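PDB 6VOQ: aldolase from Klebsiella pneumoniae, which belongs to the class II aldolase and adducin family of the AraD-like clan and carries a bound zinc ion. Local coordinates for residues L33-T45 with L57-K71. Sequence-based numbering, arbitrary orientation.
Sequences LLLPDGNLLATPT and LSVVTLQGEWISGDK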
ATOM      1  N   LEU A  33      -1.663   7.441 -26.511  1.00 32.17           N
ATOM      2  CA  LEU A  33      -1.577   8.884 -26.693  1.00 35.49           C
ATOM      3  C   LEU A  33      -1.456   9.201 -28.178  1.00 38.34           C
ATOM      4  O   LEU A  33      -0.872   8.434 -28.951  1.00 27.40           O
ATOM      5  CB  LEU A  33      -0.398   9.488 -25.911  1.00 34.26           C
ATOM      6  CG  LEU A  33       1.032   9.003 -26.199  1.00 35.08           C
ATOM      7  CD1 LEU A  33       1.648   9.728 -27.380  1.00 27.46           C
ATOM      8  CD2 LEU A  33       1.917   9.193 -24.973  1.00 35.97           C
ATOM      9  N   LEU A  34      -2.009  10.345 -28.566  1.00 32.75           N
ATOM     10  CA  LEU A  34      -1.943  10.794 -29.950  1.00 32.33           C
ATOM     11  C   LEU A  34      -0.550  11.313 -30.279  1.00 38.09           C
ATOM     12  O   LEU A  34       0.002  12.143 -29.553  1.00 41.36           O
ATOM     13  CB  LEU A  34      -2.971  11.894 -30.205  1.00 40.58           C
ATOM     14  CG  LEU A  34      -4.326  11.404 -30.711  1.00 50.88           C
ATOM     15  CD1 LEU A  34      -5.292  12.570 -30.874  1.00 55.50           C
ATOM     16  CD2 LEU A  34      -4.153  10.642 -32.020  1.00 49.95           C
ATOM     17  N   LEU A  35       0.003  10.835 -31.378  1.00 41.45           N
ATOM     18  CA  LEU A  35       1.276  11.322 -31.869  1.00 39.95           C
ATOM     19  C   LEU A  35       1.067  12.584 -32.696  1.00 43.03           C
ATOM     20  O   LEU A  35      -0.061  12.903 -33.087  1.00 46.12           O
ATOM     21  CB  LEU A  35       1.963  10.237 -32.695  1.00 33.36           C
ATOM     22  CG  LEU A  35       2.422   9.020 -31.879  1.00 38.21           C
ATOM     23  CD1 LEU A  35       2.841   7.870 -32.787  1.00 35.65           C
ATOM     24  CD2 LEU A  35       3.549   9.392 -30.919  1.00 31.09           C
ATOM     25  N   PRO A  36       2.139  13.342 -32.949  1.00 43.84           N
ATOM     26  CA  PRO A  36       2.001  14.542 -33.791  1.00 46.14           C
ATOM     27  C   PRO A  36       1.376  14.286 -35.151  1.00 48.92           C
ATOM     28  O   PRO A  36       0.654  15.153 -35.655  1.00 55.17           O
ATOM     29  CB  PRO A  36       3.448  15.035 -33.916  1.00 44.80           C
ATOM     30  CG  PRO A  36       4.080  14.616 -32.630  1.00 45.81           C
ATOM     31  CD  PRO A  36       3.445  13.292 -32.267  1.00 44.24           C
ATOM     32  N   ASP A  37       1.621  13.125 -35.761  1.00 46.95           N
ATOM     33  CA  ASP A  37       1.094  12.821 -37.088  1.00 49.66           C
ATOM     34  C   ASP A  37      -0.336  12.296 -37.055  1.00 55.21           C
ATOM     35  O   ASP A  37      -0.839  11.827 -38.084  1.00 61.75           O
ATOM     36  CB  ASP A  37       1.997  11.802 -37.793  1.00 48.71           C
ATOM     37  CG  ASP A  37       2.204  10.535 -36.975  1.00 49.43           C
ATOM     38  OD1 ASP A  37       1.486  10.340 -35.974  1.00 44.44           O
ATOM     39  OD2 ASP A  37       3.087   9.728 -37.340  1.00 53.04           O
ATOM     40  N   GLY A  38      -0.994  12.344 -35.899  1.00 41.36           N
ATOM     41  CA  GLY A  38      -2.340  11.846 -35.778  1.00 46.13           C
ATOM     42  C   GLY A  38      -2.458  10.365 -35.516  1.00 43.80           C
ATOM     43  O   GLY A  38      -3.570   9.883 -35.284  1.00 53.35           O
ATOM     44  N   ASN A  39      -1.360   9.622 -35.548  1.00 38.54           N
ATOM     45  CA  ASN A  39      -1.418   8.212 -35.203  1.00 43.00           C
ATOM     46  C   ASN A  39      -1.382   8.028 -33.687  1.00 43.49           C
ATOM     47  O   ASN A  39      -1.137   8.959 -32.914  1.00 39.37           O
ATOM     48  CB  ASN A  39      -0.270   7.452 -35.857  1.00 35.64           C
ATOM     49  CG  ASN A  39      -0.420   7.370 -37.362  1.00 40.34           C
ATOM     50  OD1 ASN A  39      -1.514   7.155 -37.878  1.00 43.14           O
ATOM     51  ND2 ASN A  39       0.679   7.575 -38.076  1.00 39.72           N
ATOM     52  N   LEU A  40      -1.614   6.793 -33.266  1.00 41.74           N
ATOM     53  CA  LEU A  40      -1.765   6.449 -31.862  1.00 36.71           C
ATOM     54  C   LEU A  40      -0.548   5.661 -31.397  1.00 37.65           C
ATOM     55  O   LEU A  40      -0.189   4.649 -32.008  1.00 33.61           O
ATOM     56  CB  LEU A  40      -3.039   5.633 -31.654  1.00 40.49           C
ATOM     57  CG  LEU A  40      -3.763   5.865 -30.343  1.00 43.96           C
ATOM     58  CD1 LEU A  40      -3.845   7.359 -30.075  1.00 50.23           C
ATOM     59  CD2 LEU A  40      -5.130   5.247 -30.429  1.00 43.75           C
ATOM     60  N   LEU A  41       0.085   6.132 -30.329  1.00 37.84           N
ATOM     61  CA  LEU A  41       1.086   5.355 -29.612  1.00 34.40           C
ATOM     62  C   LEU A  41       0.377   4.604 -28.488  1.00 38.01           C
ATOM     63  O   LEU A  41      -0.432   5.188 -27.762  1.00 43.70           O
ATOM     64  CB  LEU A  41       2.182   6.271 -29.058  1.00 29.25           C
ATOM     65  CG  LEU A  41       3.334   5.616 -28.292  1.00 31.99           C
ATOM     66  CD1 LEU A  41       4.284   4.933 -29.270  1.00 27.84           C
ATOM     67  CD2 LEU A  41       4.086   6.633 -27.424  1.00 30.71           C
ATOM     68  N   ALA A  42       0.654   3.313 -28.354  1.00 32.89           N
ATOM     69  CA  ALA A  42      -0.069   2.512 -27.379  1.00 34.52           C
ATOM     70  C   ALA A  42       0.844   1.434 -26.819  1.00 37.50           C
ATOM     71  O   ALA A  42       1.834   1.046 -27.441  1.00 37.12           O
ATOM     72  CB  ALA A  42      -1.325   1.871 -27.992  1.00 33.16           C
ATOM     73  N   THR A  43       0.495   0.957 -25.623  1.00 30.81           N
ATOM     74  CA  THR A  43       1.241  -0.126 -25.009  1.00 26.81           C
ATOM     75  C   THR A  43       0.901  -1.444 -25.701  1.00 31.20           C
ATOM     76  O   THR A  43      -0.255  -1.683 -26.058  1.00 32.43           O
ATOM     77  CB  THR A  43       0.942  -0.217 -23.505  1.00 28.04           C
ATOM     78  OG1 THR A  43      -0.451  -0.445 -23.295  1.00 28.75           O
ATOM     79  CG2 THR A  43       1.319   1.067 -22.805  1.00 24.93           C
ATOM     80  N   PRO A  44       1.880  -2.310 -25.924  1.00 41.59           N
ATOM     81  CA  PRO A  44       1.637  -3.493 -26.755  1.00 38.45           C
ATOM     82  C   PRO A  44       0.833  -4.550 -26.011  1.00 40.28           C
ATOM     83  O   PRO A  44       0.586  -4.471 -24.806  1.00 43.20           O
ATOM     84  CB  PRO A  44       3.047  -3.979 -27.099  1.00 40.43           C
ATOM     85  CG  PRO A  44       3.903  -3.473 -25.993  1.00 38.17           C
ATOM     86  CD  PRO A  44       3.300  -2.168 -25.550  1.00 37.92           C
ATOM     87  N   THR A  45       0.405  -5.551 -26.773  1.00 41.84           N
ATOM     88  CA  THR A  45      -0.380  -6.652 -26.229  1.00 42.21           C
ATOM     89  C   THR A  45       0.425  -7.450 -25.203  1.00 52.18           C
ATOM     90  O   THR A  45       1.656  -7.502 -25.249  1.00 54.83           O
ATOM     91  CB  THR A  45      -0.851  -7.568 -27.363  1.00 39.99           C
ATOM     92  OG1 THR A  45      -1.720  -8.578 -26.847  1.00 42.55           O
ATOM     93  CG2 THR A  45       0.341  -8.229 -28.060  1.00 50.74           C
ATOM     94  N   LEU A  57       6.890   0.098 -28.332  1.00 36.17           N
ATOM     95  CA  LEU A  57       5.514   0.528 -28.146  1.00 36.80           C
ATOM     96  C   LEU A  57       4.803   0.563 -29.492  1.00 40.70           C
ATOM     97  O   LEU A  57       5.384   0.938 -30.513  1.00 45.25           O
ATOM     98  CB  LEU A  57       5.471   1.898 -27.474  1.00 28.59           C
ATOM     99  CG  LEU A  57       6.061   1.994 -26.067  1.00 36.80           C
ATOM    100  CD1 LEU A  57       6.320   3.445 -25.735  1.00 32.21           C
ATOM    101  CD2 LEU A  57       5.140   1.363 -25.021  1.00 33.43           C
ATOM    102  N   SER A  58       3.547   0.138 -29.493  1.00 40.67           N
ATOM    103  CA  SER A  58       2.798   0.033 -30.732  1.00 32.64           C
ATOM    104  C   SER A  58       2.450   1.407 -31.278  1.00 34.18           C
ATOM    105  O   SER A  58       2.235   2.364 -30.530  1.00 34.12           O
ATOM    106  CB  SER A  58       1.513  -0.752 -30.506  1.00 30.35           C
ATOM    107  OG  SER A  58       1.727  -1.776 -29.556  1.00 41.82           O
ATOM    108  N   VAL A  59       2.380   1.489 -32.601  1.00 35.67           N
ATOM    109  CA  VAL A  59       1.819   2.642 -33.287  1.00 33.56           C
ATOM    110  C   VAL A  59       0.748   2.131 -34.242  1.00 38.15           C
ATOM    111  O   VAL A  59       1.016   1.256 -35.073  1.00 42.85           O
ATOM    112  CB  VAL A  59       2.883   3.453 -34.039  1.00 35.73           C
ATOM    113  CG1 VAL A  59       2.223   4.574 -34.803  1.00 33.10           C
ATOM    114  CG2 VAL A  59       3.912   3.996 -33.078  1.00 31.54           C
ATOM    115  N   VAL A  60      -0.455   2.679 -34.124  1.00 38.28           N
ATOM    116  CA  VAL A  60      -1.610   2.273 -34.914  1.00 43.10           C
ATOM    117  C   VAL A  60      -2.346   3.539 -35.349  1.00 42.04           C
ATOM    118  O   VAL A  60      -2.296   4.567 -34.666  1.00 47.33           O
ATOM    119  CB  VAL A  60      -2.515   1.318 -34.090  1.00 48.34           C
ATOM    120  CG1 VAL A  60      -2.882   1.946 -32.762  1.00 52.55           C
ATOM    121  CG2 VAL A  60      -3.757   0.921 -34.852  1.00 55.70           C
ATOM    122  N   THR A  61      -2.989   3.482 -36.514  1.00 42.68           N
ATOM    123  CA  THR A  61      -3.867   4.566 -36.941  1.00 41.39           C
ATOM    124  C   THR A  61      -5.188   4.490 -36.180  1.00 44.84           C
ATOM    125  O   THR A  61      -5.577   3.435 -35.671  1.00 40.19           O
ATOM    126  CB  THR A  61      -4.154   4.511 -38.445  1.00 39.64           C
ATOM    127  OG1 THR A  61      -5.055   3.430 -38.732  1.00 46.84           O
ATOM    128  CG2 THR A  61      -2.873   4.331 -39.249  1.00 39.63           C
ATOM    129  N   LEU A  62      -5.891   5.626 -36.116  1.00 42.30           N
ATOM    130  CA  LEU A  62      -7.178   5.650 -35.432  1.00 43.61           C
ATOM    131  C   LEU A  62      -8.192   4.709 -36.079  1.00 51.18           C
ATOM    132  O   LEU A  62      -9.176   4.334 -35.433  1.00 49.26           O
ATOM    133  CB  LEU A  62      -7.721   7.079 -35.390  1.00 51.66           C
ATOM    134  CG  LEU A  62      -6.977   8.042 -34.458  1.00 50.31           C
ATOM    135  CD1 LEU A  62      -7.685   9.382 -34.374  1.00 45.89           C
ATOM    136  CD2 LEU A  62      -6.817   7.441 -33.067  1.00 50.76           C
ATOM    137  N   GLN A  63      -7.966   4.297 -37.324  1.00 36.56           N
ATOM    138  CA  GLN A  63      -8.858   3.368 -37.997  1.00 37.55           C
ATOM    139  C   GLN A  63      -8.443   1.916 -37.816  1.00 43.20           C
ATOM    140  O   GLN A  63      -9.080   1.031 -38.397  1.00 47.01           O
ATOM    141  CB  GLN A  63      -8.945   3.703 -39.490  1.00 39.54           C
ATOM    142  CG  GLN A  63      -9.506   5.083 -39.768  1.00 42.25           C
ATOM    143  CD  GLN A  63      -8.492   6.182 -39.480  1.00 55.51           C
ATOM    144  OE1 GLN A  63      -7.293   6.027 -39.744  1.00 57.56           O
ATOM    145  NE2 GLN A  63      -8.969   7.296 -38.928  1.00 52.72           N
ATOM    146  N   GLY A  64      -7.396   1.654 -37.036  1.00 44.71           N
ATOM    147  CA  GLY A  64      -7.026   0.307 -36.650  1.00 44.42           C
ATOM    148  C   GLY A  64      -5.870  -0.326 -37.398  1.00 44.67           C
ATOM    149  O   GLY A  64      -5.595  -1.509 -37.177  1.00 50.63           O
ATOM    150  N   GLU A  65      -5.184   0.412 -38.263  1.00 41.50           N
ATOM    151  CA  GLU A  65      -4.079  -0.150 -39.029  1.00 45.38           C
ATOM    152  C   GLU A  65      -2.805  -0.109 -38.193  1.00 42.64           C
ATOM    153  O   GLU A  65      -2.407   0.954 -37.709  1.00 40.99           O
ATOM    154  CB  GLU A  65      -3.904   0.614 -40.335  1.00 49.02           C
ATOM    155  CG  GLU A  65      -3.352  -0.206 -41.476  1.00 64.68           C
ATOM    156  CD  GLU A  65      -2.800   0.658 -42.601  1.00 77.90           C
ATOM    157  OE1 GLU A  65      -1.801   0.239 -43.230  1.00 79.51           O
ATOM    158  OE2 GLU A  65      -3.361   1.751 -42.858  1.00 80.18           O
ATOM    159  N   TRP A  66      -2.168  -1.264 -38.041  1.00 40.14           N
ATOM    160  CA  TRP A  66      -0.948  -1.412 -37.252  1.00 44.69           C
ATOM    161  C   TRP A  66       0.274  -0.870 -38.011  1.00 48.42           C
ATOM    162  O   TRP A  66       0.569  -1.330 -39.113  1.00 42.56           O
ATOM    163  CB  TRP A  66      -0.789  -2.899 -36.913  1.00 45.22           C
ATOM    164  CG  TRP A  66       0.368  -3.254 -36.116  1.00 44.19           C
ATOM    165  CD1 TRP A  66       1.002  -2.463 -35.213  1.00 38.84           C
ATOM    166  CD2 TRP A  66       1.034  -4.525 -36.092  1.00 44.84           C
ATOM    167  NE1 TRP A  66       2.047  -3.150 -34.649  1.00 47.42           N
ATOM    168  CE2 TRP A  66       2.077  -4.423 -35.157  1.00 49.39           C
ATOM    169  CE3 TRP A  66       0.853  -5.736 -36.773  1.00 52.36           C
ATOM    170  CZ2 TRP A  66       2.953  -5.475 -34.891  1.00 53.31           C
ATOM    171  CZ3 TRP A  66       1.732  -6.791 -36.499  1.00 59.37           C
ATOM    172  CH2 TRP A  66       2.764  -6.647 -35.565  1.00 57.06           C
ATOM    173  N   ILE A  67       0.991   0.098 -37.415  1.00 50.41           N
ATOM    174  CA  ILE A  67       2.031   0.864 -38.114  1.00 47.27           C
ATOM    175  C   ILE A  67       3.453   0.540 -37.686  1.00 48.14           C
ATOM    176  O   ILE A  67       4.317   0.371 -38.557  1.00 51.55           O
ATOM    177  CB  ILE A  67       1.808   2.375 -37.969  1.00 51.02           C
ATOM    178  CG1 ILE A  67       0.357   2.712 -38.317  1.00 50.59           C
ATOM    179  CG2 ILE A  67       2.737   3.157 -38.942  1.00 45.60           C
ATOM    180  CD1 ILE A  67       0.054   2.474 -39.730  1.00 45.30           C
ATOM    181  N   SER A  68       3.744   0.495 -36.379  1.00 48.82           N
ATOM    182  CA  SER A  68       5.084   0.124 -35.955  1.00 40.61           C
ATOM    183  C   SER A  68       4.970  -0.570 -34.590  1.00 39.46           C
ATOM    184  O   SER A  68       3.911  -0.562 -33.948  1.00 39.29           O
ATOM    185  CB  SER A  68       6.006   1.330 -36.021  1.00 40.84           C
ATOM    186  OG  SER A  68       5.582   2.398 -35.243  1.00 54.28           O
ATOM    187  N   GLY A  69       6.052  -1.233 -34.164  1.00 40.21           N
ATOM    188  CA  GLY A  69       6.135  -1.732 -32.815  1.00 39.30           C
ATOM    189  C   GLY A  69       5.469  -3.090 -32.681  1.00 46.29           C
ATOM    190  O   GLY A  69       5.049  -3.712 -33.647  1.00 43.38           O
ATOM    191  N   ASP A  70       5.376  -3.552 -31.438  1.00 43.01           N
ATOM    192  CA  ASP A  70       4.656  -4.793 -31.195  1.00 45.35           C
ATOM    193  C   ASP A  70       3.179  -4.597 -31.489  1.00 47.84           C
ATOM    194  O   ASP A  70       2.680  -3.469 -31.528  1.00 36.86           O
ATOM    195  CB  ASP A  70       4.810  -5.262 -29.750  1.00 45.87           C
ATOM    196  CG  ASP A  70       6.245  -5.566 -29.369  1.00 51.14           C
ATOM    197  OD1 ASP A  70       7.108  -5.734 -30.270  1.00 56.74           O
ATOM    198  OD2 ASP A  70       6.497  -5.657 -28.152  1.00 44.25           O
ATOM    199  N   LYS A  71       2.470  -5.713 -31.665  1.00 38.76           N
ATOM    200  CA  LYS A  71       1.043  -5.623 -31.934  1.00 38.44           C
ATOM    201  C   LYS A  71       0.379  -4.908 -30.759  1.00 36.34           C
ATOM    202  O   LYS A  71       0.756  -5.144 -29.602  1.00 35.42           O
ATOM    203  CB  LYS A  71       0.425  -7.009 -32.170  1.00 50.49           C
ATOM    204  CG  LYS A  71      -1.061  -6.984 -32.618  1.00 69.01           C
ATOM    205  CD  LYS A  71      -1.231  -6.661 -34.119  1.00 82.88           C
ATOM    206  CE  LYS A  71      -2.693  -6.306 -34.482  1.00 82.05           C
ATOM    207  NZ  LYS A  71      -3.434  -7.459 -35.086  1.00 81.75           N
TER
HETATM  208  O   HOH W   1      -4.707   7.861 -37.166  1.00 41.12           O
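Leu41 lays its CD1 methyl over the CB of Leu57 at 3.7 Å and against CG2 of Val59; CG stands anti to the backbone N (chi1 -179°), which brings the methyl up against the neighbouring strand. Leu35, crossing Val59 at about a right angle, touches both its methyls with CD1, and helix 4-20 covers this face through Arg8. On the face of Leu40 and Ala42, Leu40 and Leu62 cross at about a right angle, CD2 to CD2 at 3.8 Å, and both touch Tyr83 of helix 76-83. Between the two layers run antiparallel strands 40-42 and 58-60. Leu40 N gives a 2.7 Å bond to Val60 O and Leu40 O accepts from Val60 N, while Ala42 N reaches Ser58 O and the return bond, Ser58 N to Ala42 O, is weak. Past the strands, Thr45 N donates to Lys71 O (2.9 Å), and Pro44 CB presses on CB of Asp70, whose carboxylate forms a salt bridge with Arg56. Ser58 OG, close to Pro44 CA, donates to Asp70 O from above the carbonyl plane (2.8 Å). At the other end a water accepts from Leu62 N and donates to Gly38 O. Backbone bonding thus fixes the register of this outer part of the sheet, while apolar side chains join its two faces to different helices.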